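Local coordinates for catalase-3 (Neurospora crassa, PDB 4AJ9), which uses heme to break hydrogen peroxide down into water and dioxygen, and so probably protects the fungus from its toxic effects, at residues Tyr78-Leu90 against Phe214-Val226. Residues are numbered along the deposited sequence; the frame is centred on the assembly and turned at random.
Sequences YGDWSNITAASFL and FRLVTEDGKSKLV
A loop packs against a beta hairpin here: Ile84, Thr85 and Ala86, in the connection between strands 68-77 and 96-104 of the catalase domain, meet Leu216, Val217 and Thr218 where strand 214-217 runs into its turn. One direct hydrogen bond joins the backbones, Ala86 N to Val217 O at 2.9 Å. One water bridges Ser82 O and Glu219 N; a second lies close to Ile84 O and Leu216 O, probably without bonding every acceptor round it at once. Ile84 and Leu216 suit the apolar side because their branched aliphatic ends lie alongside each other, CD1 to CD1 at 3.7 Å, with Leu216 CD2 against Thr85; Lys224 crosses Ile84 with its aliphatic carbons. OG1 of Thr218 sits between the backbone N and the carbonyl carbon (chi1 58°), which turns CG2 over the loop backbone, 3.5 Å from Ile84 C. That OG1 makes a short bond to Asp220 OD1 within the turn. Ala86 is small enough for the carboxylate of Glu219 to fold over it, OE2 lying 3.2 Å from CB; that carboxylate is held by Arg335 and Arg416. Thr85 OG1 accepts from Ala87 N in an ST turn and bonds Gly336 O; a valine here, having no hydroxyl, would probably leave Ala87 N without its acceptor and Gly336 O without this donor. Leu216 also rests on Leu277 of strand 270-278, and strand 214-217 lies between 223-232 and 337-338 in the antiparallel sheet, the loop packing beside it.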
ATOM      1  N   TYR C  78       2.165   9.884  42.155  1.00  9.26           N
ATOM      2  CA  TYR C  78       2.332  10.433  43.500  1.00 12.05           C
ATOM      3  C   TYR C  78       1.691   9.559  44.575  1.00 16.49           C
ATOM      4  O   TYR C  78       1.837   9.824  45.763  1.00 18.09           O
ATOM      5  CB  TYR C  78       1.770  11.854  43.580  1.00 14.39           C
ATOM      6  CG  TYR C  78       2.669  12.898  42.951  1.00  8.79           C
ATOM      7  CD1 TYR C  78       3.938  12.565  42.495  1.00 12.48           C
ATOM      8  CD2 TYR C  78       2.249  14.210  42.813  1.00 18.61           C
ATOM      9  CE1 TYR C  78       4.769  13.516  41.924  1.00 10.12           C
ATOM     10  CE2 TYR C  78       3.066  15.164  42.249  1.00 10.13           C
ATOM     11  CZ  TYR C  78       4.321  14.814  41.806  1.00 11.61           C
ATOM     12  OH  TYR C  78       5.122  15.779  41.243  1.00 15.16           O
ATOM     13  N   GLY C  79       0.980   8.517  44.171  1.00 12.72           N
ATOM     14  CA  GLY C  79       0.362   7.659  45.159  1.00 11.16           C
ATOM     15  C   GLY C  79      -0.312   6.431  44.608  1.00 16.34           C
ATOM     16  O   GLY C  79      -0.240   6.129  43.422  1.00 11.85           O
ATOM     17  N   ASP C  80      -0.950   5.703  45.508  1.00  8.25           N
ATOM     18  CA  ASP C  80      -1.726   4.530  45.168  1.00  8.58           C
ATOM     19  C   ASP C  80      -3.147   5.010  44.970  1.00 11.13           C
ATOM     20  O   ASP C  80      -3.825   5.334  45.938  1.00 10.02           O
ATOM     21  CB  ASP C  80      -1.663   3.545  46.336  1.00 11.01           C
ATOM     22  CG  ASP C  80      -2.573   2.350  46.156  1.00 14.85           C
ATOM     23  OD1 ASP C  80      -3.494   2.400  45.316  1.00 16.26           O
ATOM     24  OD2 ASP C  80      -2.359   1.351  46.867  1.00 14.57           O
ATOM     25  N   TRP C  81      -3.595   5.077  43.720  1.00  9.14           N
ATOM     26  CA  TRP C  81      -4.921   5.621  43.434  1.00  7.29           C
ATOM     27  C   TRP C  81      -5.974   4.544  43.191  1.00  7.69           C
ATOM     28  O   TRP C  81      -6.984   4.793  42.540  1.00  9.77           O
ATOM     29  CB  TRP C  81      -4.856   6.599  42.260  1.00 10.10           C
ATOM     30  CG  TRP C  81      -3.826   7.643  42.468  1.00  6.76           C
ATOM     31  CD1 TRP C  81      -2.685   7.838  41.738  1.00 11.97           C
ATOM     32  CD2 TRP C  81      -3.809   8.629  43.507  1.00 12.75           C
ATOM     33  NE1 TRP C  81      -1.966   8.891  42.256  1.00  8.99           N
ATOM     34  CE2 TRP C  81      -2.638   9.397  43.337  1.00 11.58           C
ATOM     35  CE3 TRP C  81      -4.669   8.936  44.563  1.00 18.29           C
ATOM     36  CZ2 TRP C  81      -2.307  10.454  44.187  1.00 14.95           C
ATOM     37  CZ3 TRP C  81      -4.342   9.989  45.405  1.00 23.88           C
ATOM     38  CH2 TRP C  81      -3.172  10.734  45.209  1.00 25.25           C
ATOM     39  N   SER C  82      -5.755   3.355  43.745  1.00 10.02           N
ATOM     40  CA  SER C  82      -6.689   2.247  43.539  1.00  6.85           C
ATOM     41  C   SER C  82      -8.068   2.577  44.090  1.00  9.74           C
ATOM     42  O   SER C  82      -9.053   1.920  43.751  1.00 14.51           O
ATOM     43  CB  SER C  82      -6.162   0.958  44.189  1.00 12.40           C
ATOM     44  OG  SER C  82      -6.131   1.084  45.600  1.00 18.03           O
ATOM     45  N   ASN C  83      -8.136   3.590  44.949  1.00 12.44           N
ATOM     46  CA  ASN C  83      -9.415   4.052  45.475  1.00 14.47           C
ATOM     47  C   ASN C  83     -10.284   4.711  44.411  1.00 11.53           C
ATOM     48  O   ASN C  83     -11.499   4.845  44.591  1.00 10.05           O
ATOM     49  CB  ASN C  83      -9.218   5.002  46.667  1.00 18.10           C
ATOM     50  CG  ASN C  83      -8.324   6.198  46.333  1.00 33.23           C
ATOM     51  OD1 ASN C  83      -7.331   6.074  45.604  1.00 26.29           O
ATOM     52  ND2 ASN C  83      -8.669   7.360  46.876  1.00 32.54           N
ATOM     53  N   ILE C  84      -9.671   5.131  43.307  1.00  6.97           N
ATOM     54  CA  ILE C  84     -10.448   5.709  42.203  1.00  6.55           C
ATOM     55  C   ILE C  84     -10.282   4.981  40.871  1.00  6.10           C
ATOM     56  O   ILE C  84     -11.110   5.139  39.974  1.00 11.36           O
ATOM     57  CB  ILE C  84     -10.143   7.213  41.973  1.00 10.15           C
ATOM     58  CG1 ILE C  84      -8.645   7.426  41.754  1.00  6.95           C
ATOM     59  CG2 ILE C  84     -10.651   8.054  43.150  1.00 11.13           C
ATOM     60  CD1 ILE C  84      -8.298   8.818  41.267  1.00 11.38           C
ATOM     61  N   THR C  85      -9.215   4.205  40.722  1.00  8.46           N
ATOM     62  CA  THR C  85      -8.981   3.511  39.456  1.00  6.73           C
ATOM     63  C   THR C  85      -8.164   2.247  39.639  1.00  6.04           C
ATOM     64  O   THR C  85      -7.249   2.211  40.456  1.00  7.43           O
ATOM     65  CB  THR C  85      -8.281   4.432  38.426  1.00 10.02           C
ATOM     66  OG1 THR C  85      -8.202   3.764  37.161  1.00  9.17           O
ATOM     67  CG2 THR C  85      -6.869   4.801  38.900  1.00  6.01           C
ATOM     68  N   ALA C  86      -8.508   1.213  38.869  1.00  7.07           N
ATOM     69  CA  ALA C  86      -7.723  -0.025  38.809  1.00  7.58           C
ATOM     70  C   ALA C  86      -6.516   0.102  37.892  1.00 10.33           C
ATOM     71  O   ALA C  86      -5.741  -0.851  37.754  1.00 12.24           O
ATOM     72  CB  ALA C  86      -8.595  -1.184  38.337  1.00  7.14           C
ATOM     73  N   ALA C  87      -6.370   1.255  37.239  1.00  9.30           N
ATOM     74  CA  ALA C  87      -5.259   1.468  36.308  1.00 10.09           C
ATOM     75  C   ALA C  87      -3.914   1.194  36.977  1.00  9.96           C
ATOM     76  O   ALA C  87      -3.578   1.801  37.985  1.00 12.05           O
ATOM     77  CB  ALA C  87      -5.295   2.884  35.740  1.00  7.31           C
ATOM     78  N   SER C  88      -3.147   0.278  36.399  1.00  8.31           N
ATOM     79  CA  SER C  88      -1.923  -0.205  37.018  1.00  7.78           C
ATOM     80  C   SER C  88      -0.863   0.888  37.156  1.00 10.54           C
ATOM     81  O   SER C  88      -0.122   0.922  38.132  1.00  9.27           O
ATOM     82  CB  SER C  88      -1.359  -1.388  36.222  1.00  7.96           C
ATOM     83  OG  SER C  88      -0.023  -1.665  36.608  1.00 13.22           O
ATOM     84  N   PHE C  89      -0.783   1.783  36.181  1.00  6.98           N
ATOM     85  CA  PHE C  89       0.250   2.810  36.229  1.00  7.05           C
ATOM     86  C   PHE C  89      -0.018   3.846  37.326  1.00  6.66           C
ATOM     87  O   PHE C  89       0.857   4.637  37.663  1.00  8.79           O
ATOM     88  CB  PHE C  89       0.454   3.469  34.858  1.00  7.73           C
ATOM     89  CG  PHE C  89      -0.595   4.489  34.491  1.00  7.75           C
ATOM     90  CD1 PHE C  89      -1.857   4.088  34.071  1.00  7.40           C
ATOM     91  CD2 PHE C  89      -0.307   5.845  34.539  1.00  7.06           C
ATOM     92  CE1 PHE C  89      -2.812   5.021  33.725  1.00  9.23           C
ATOM     93  CE2 PHE C  89      -1.257   6.783  34.181  1.00  8.87           C
ATOM     94  CZ  PHE C  89      -2.508   6.373  33.784  1.00  8.66           C
ATOM     95  N   LEU C  90      -1.223   3.829  37.886  1.00  6.56           N
ATOM     96  CA  LEU C  90      -1.556   4.729  38.988  1.00  5.55           C
ATOM     97  C   LEU C  90      -1.700   3.984  40.316  1.00 12.69           C
ATOM     98  O   LEU C  90      -2.223   4.529  41.290  1.00  9.71           O
ATOM     99  CB  LEU C  90      -2.833   5.502  38.663  1.00  5.84           C
ATOM    100  CG  LEU C  90      -2.701   6.457  37.471  1.00  5.91           C
ATOM    101  CD1 LEU C  90      -4.058   6.945  37.005  1.00  5.19           C
ATOM    102  CD2 LEU C  90      -1.793   7.635  37.828  1.00  8.70           C
ATOM    103  N   PHE C 214     -13.901  11.106  30.601  1.00  7.07           N
ATOM    104  CA  PHE C 214     -13.722   9.660  30.573  1.00  4.36           C
ATOM    105  C   PHE C 214     -14.257   9.103  31.883  1.00  5.10           C
ATOM    106  O   PHE C 214     -14.900   9.831  32.649  1.00  5.15           O
ATOM    107  CB  PHE C 214     -12.249   9.295  30.386  1.00  5.97           C
ATOM    108  CG  PHE C 214     -11.716   9.611  29.010  1.00  7.02           C
ATOM    109  CD1 PHE C 214     -11.245  10.882  28.714  1.00  5.30           C
ATOM    110  CD2 PHE C 214     -11.685   8.640  28.017  1.00  7.08           C
ATOM    111  CE1 PHE C 214     -10.754  11.184  27.459  1.00  4.15           C
ATOM    112  CE2 PHE C 214     -11.185   8.930  26.748  1.00  9.01           C
ATOM    113  CZ  PHE C 214     -10.729  10.208  26.465  1.00  3.46           C
ATOM    114  N   ARG C 215     -14.019   7.819  32.133  1.00  7.37           N
ATOM    115  CA  ARG C 215     -14.372   7.224  33.415  1.00  6.92           C
ATOM    116  C   ARG C 215     -13.172   6.540  34.053  1.00  9.87           C
ATOM    117  O   ARG C 215     -12.418   5.828  33.382  1.00  7.93           O
ATOM    118  CB  ARG C 215     -15.503   6.200  33.253  1.00  9.40           C
ATOM    119  CG  ARG C 215     -16.873   6.815  33.004  1.00  7.97           C
ATOM    120  CD  ARG C 215     -17.934   5.757  32.702  1.00  6.72           C
ATOM    121  NE  ARG C 215     -19.272   6.310  32.918  1.00  7.74           N
ATOM    122  CZ  ARG C 215     -20.151   6.563  31.955  1.00 12.12           C
ATOM    123  NH1 ARG C 215     -19.854   6.282  30.693  1.00 10.49           N
ATOM    124  NH2 ARG C 215     -21.337   7.082  32.262  1.00  8.48           N
ATOM    125  N   LEU C 216     -13.006   6.750  35.354  1.00  5.15           N
ATOM    126  CA  LEU C 216     -12.098   5.918  36.140  1.00  3.61           C
ATOM    127  C   LEU C 216     -12.956   4.847  36.784  1.00  5.90           C
ATOM    128  O   LEU C 216     -14.059   5.133  37.254  1.00  7.17           O
ATOM    129  CB  LEU C 216     -11.356   6.734  37.203  1.00  4.05           C
ATOM    130  CG  LEU C 216     -10.412   7.819  36.693  1.00 12.44           C
ATOM    131  CD1 LEU C 216      -9.661   8.450  37.869  1.00  8.66           C
ATOM    132  CD2 LEU C 216      -9.430   7.224  35.674  1.00  4.26           C
ATOM    133  N   VAL C 217     -12.459   3.611  36.781  1.00  5.88           N
ATOM    134  CA  VAL C 217     -13.220   2.464  37.255  1.00  7.49           C
ATOM    135  C   VAL C 217     -12.359   1.650  38.206  1.00 10.32           C
ATOM    136  O   VAL C 217     -11.226   1.293  37.876  1.00 10.15           O
ATOM    137  CB  VAL C 217     -13.675   1.576  36.080  1.00  5.20           C
ATOM    138  CG1 VAL C 217     -14.577   0.436  36.583  1.00  8.74           C
ATOM    139  CG2 VAL C 217     -14.404   2.420  35.049  1.00  9.36           C
ATOM    140  N   THR C 218     -12.875   1.390  39.406  1.00  9.12           N
ATOM    141  CA  THR C 218     -12.128   0.614  40.391  1.00  8.44           C
ATOM    142  C   THR C 218     -12.344  -0.880  40.152  1.00  9.73           C
ATOM    143  O   THR C 218     -13.205  -1.261  39.363  1.00  6.61           O
ATOM    144  CB  THR C 218     -12.576   0.940  41.834  1.00  8.59           C
ATOM    145  OG1 THR C 218     -13.976   0.677  41.964  1.00 14.72           O
ATOM    146  CG2 THR C 218     -12.307   2.392  42.180  1.00  9.83           C
ATOM    147  N   GLU C 219     -11.589  -1.716  40.864  1.00 11.31           N
ATOM    148  CA  GLU C 219     -11.698  -3.174  40.731  1.00 13.73           C
ATOM    149  C   GLU C 219     -13.129  -3.699  40.858  1.00 15.40           C
ATOM    150  O   GLU C 219     -13.513  -4.637  40.160  1.00 15.06           O
ATOM    151  CB  GLU C 219     -10.843  -3.881  41.784  1.00 15.26           C
ATOM    152  CG  GLU C 219      -9.381  -3.482  41.813  1.00 22.18           C
ATOM    153  CD  GLU C 219      -8.649  -3.818  40.528  1.00 28.30           C
ATOM    154  OE1 GLU C 219      -9.235  -4.506  39.661  1.00 27.86           O
ATOM    155  OE2 GLU C 219      -7.480  -3.395  40.387  1.00 21.85           O
ATOM    156  N   ASP C 220     -13.911  -3.112  41.762  1.00 12.17           N
ATOM    157  CA  ASP C 220     -15.255  -3.611  42.028  1.00 15.18           C
ATOM    158  C   ASP C 220     -16.271  -3.071  41.031  1.00 15.59           C
ATOM    159  O   ASP C 220     -17.454  -3.425  41.060  1.00 17.76           O
ATOM    160  CB  ASP C 220     -15.672  -3.293  43.469  1.00 20.37           C
ATOM    161  CG  ASP C 220     -15.909  -1.817  43.695  1.00 28.56           C
ATOM    162  OD1 ASP C 220     -15.679  -1.027  42.753  1.00 30.36           O
ATOM    163  OD2 ASP C 220     -16.316  -1.445  44.815  1.00 34.29           O
ATOM    164  N   GLY C 221     -15.804  -2.207  40.141  1.00 13.42           N
ATOM    165  CA  GLY C 221     -16.651  -1.693  39.085  1.00 14.11           C
ATOM    166  C   GLY C 221     -17.246  -0.319  39.328  1.00 13.09           C
ATOM    167  O   GLY C 221     -17.967   0.176  38.473  1.00 16.21           O
ATOM    168  N   LYS C 222     -16.961   0.291  40.479  1.00 13.51           N
ATOM    169  CA  LYS C 222     -17.422   1.657  40.748  1.00 16.62           C
ATOM    170  C   LYS C 222     -16.699   2.660  39.854  1.00 15.86           C
ATOM    171  O   LYS C 222     -15.487   2.566  39.651  1.00 12.97           O
ATOM    172  CB  LYS C 222     -17.218   2.035  42.220  1.00 20.00           C
ATOM    173  CG  LYS C 222     -17.912   1.097  43.201  1.00 33.59           C
ATOM    174  CD  LYS C 222     -19.329   0.765  42.738  1.00 46.59           C
ATOM    175  CE  LYS C 222     -19.647  -0.721  42.917  1.00 47.87           C
ATOM    176  NZ  LYS C 222     -20.930  -1.110  42.258  1.00 42.83           N
ATOM    177  N   SER C 223     -17.440   3.631  39.331  1.00 10.04           N
ATOM    178  CA  SER C 223     -16.853   4.597  38.417  1.00  9.22           C
ATOM    179  C   SER C 223     -17.027   6.037  38.874  1.00 12.73           C
ATOM    180  O   SER C 223     -17.935   6.359  39.625  1.00 12.56           O
ATOM    181  CB  SER C 223     -17.445   4.436  37.014  1.00 12.44           C
ATOM    182  OG  SER C 223     -18.836   4.706  37.010  1.00 10.06           O
ATOM    183  N   LYS C 224     -16.130   6.893  38.408  1.00  9.51           N
ATOM    184  CA  LYS C 224     -16.292   8.329  38.523  1.00  6.33           C
ATOM    185  C   LYS C 224     -16.017   8.891  37.144  1.00  9.75           C
ATOM    186  O   LYS C 224     -15.249   8.307  36.386  1.00  7.56           O
ATOM    187  CB  LYS C 224     -15.286   8.898  39.513  1.00  7.63           C
ATOM    188  CG  LYS C 224     -15.478   8.385  40.938  1.00 10.51           C
ATOM    189  CD  LYS C 224     -14.529   9.064  41.897  1.00 23.78           C
ATOM    190  CE  LYS C 224     -14.793   8.611  43.333  1.00 29.54           C
ATOM    191  NZ  LYS C 224     -16.241   8.701  43.663  1.00 27.28           N
ATOM    192  N   LEU C 225     -16.635  10.022  36.829  1.00  7.85           N
ATOM    193  CA  LEU C 225     -16.354  10.730  35.590  1.00  8.42           C
ATOM    194  C   LEU C 225     -15.088  11.538  35.814  1.00  8.47           C
ATOM    195  O   LEU C 225     -14.857  12.031  36.921  1.00  9.77           O
ATOM    196  CB  LEU C 225     -17.521  11.647  35.240  1.00  5.62           C
ATOM    197  CG  LEU C 225     -18.882  10.968  35.037  1.00 11.54           C
ATOM    198  CD1 LEU C 225     -19.989  12.030  34.904  1.00  6.73           C
ATOM    199  CD2 LEU C 225     -18.841  10.040  33.830  1.00  7.24           C
ATOM    200  N   VAL C 226     -14.249  11.658  34.786  1.00  5.70           N
ATOM    201  CA  VAL C 226     -12.954  12.309  34.960  1.00  6.60           C
ATOM    202  C   VAL C 226     -12.574  13.218  33.782  1.00  6.90           C
ATOM    203  O   VAL C 226     -12.857  12.901  32.630  1.00  8.13           O
ATOM    204  CB  VAL C 226     -11.823  11.272  35.203  1.00  8.21           C
ATOM    205  CG1 VAL C 226     -11.594  10.395  33.974  1.00  8.72           C
ATOM    206  CG2 VAL C 226     -10.541  11.966  35.590  1.00  8.21           C
TER
HETATM  207  O   HOH W   1      -9.260  -0.293  42.133  1.00 11.11           O
HETATM  208  O   HOH W   2     -13.899   5.345  40.386  1.00  9.54           O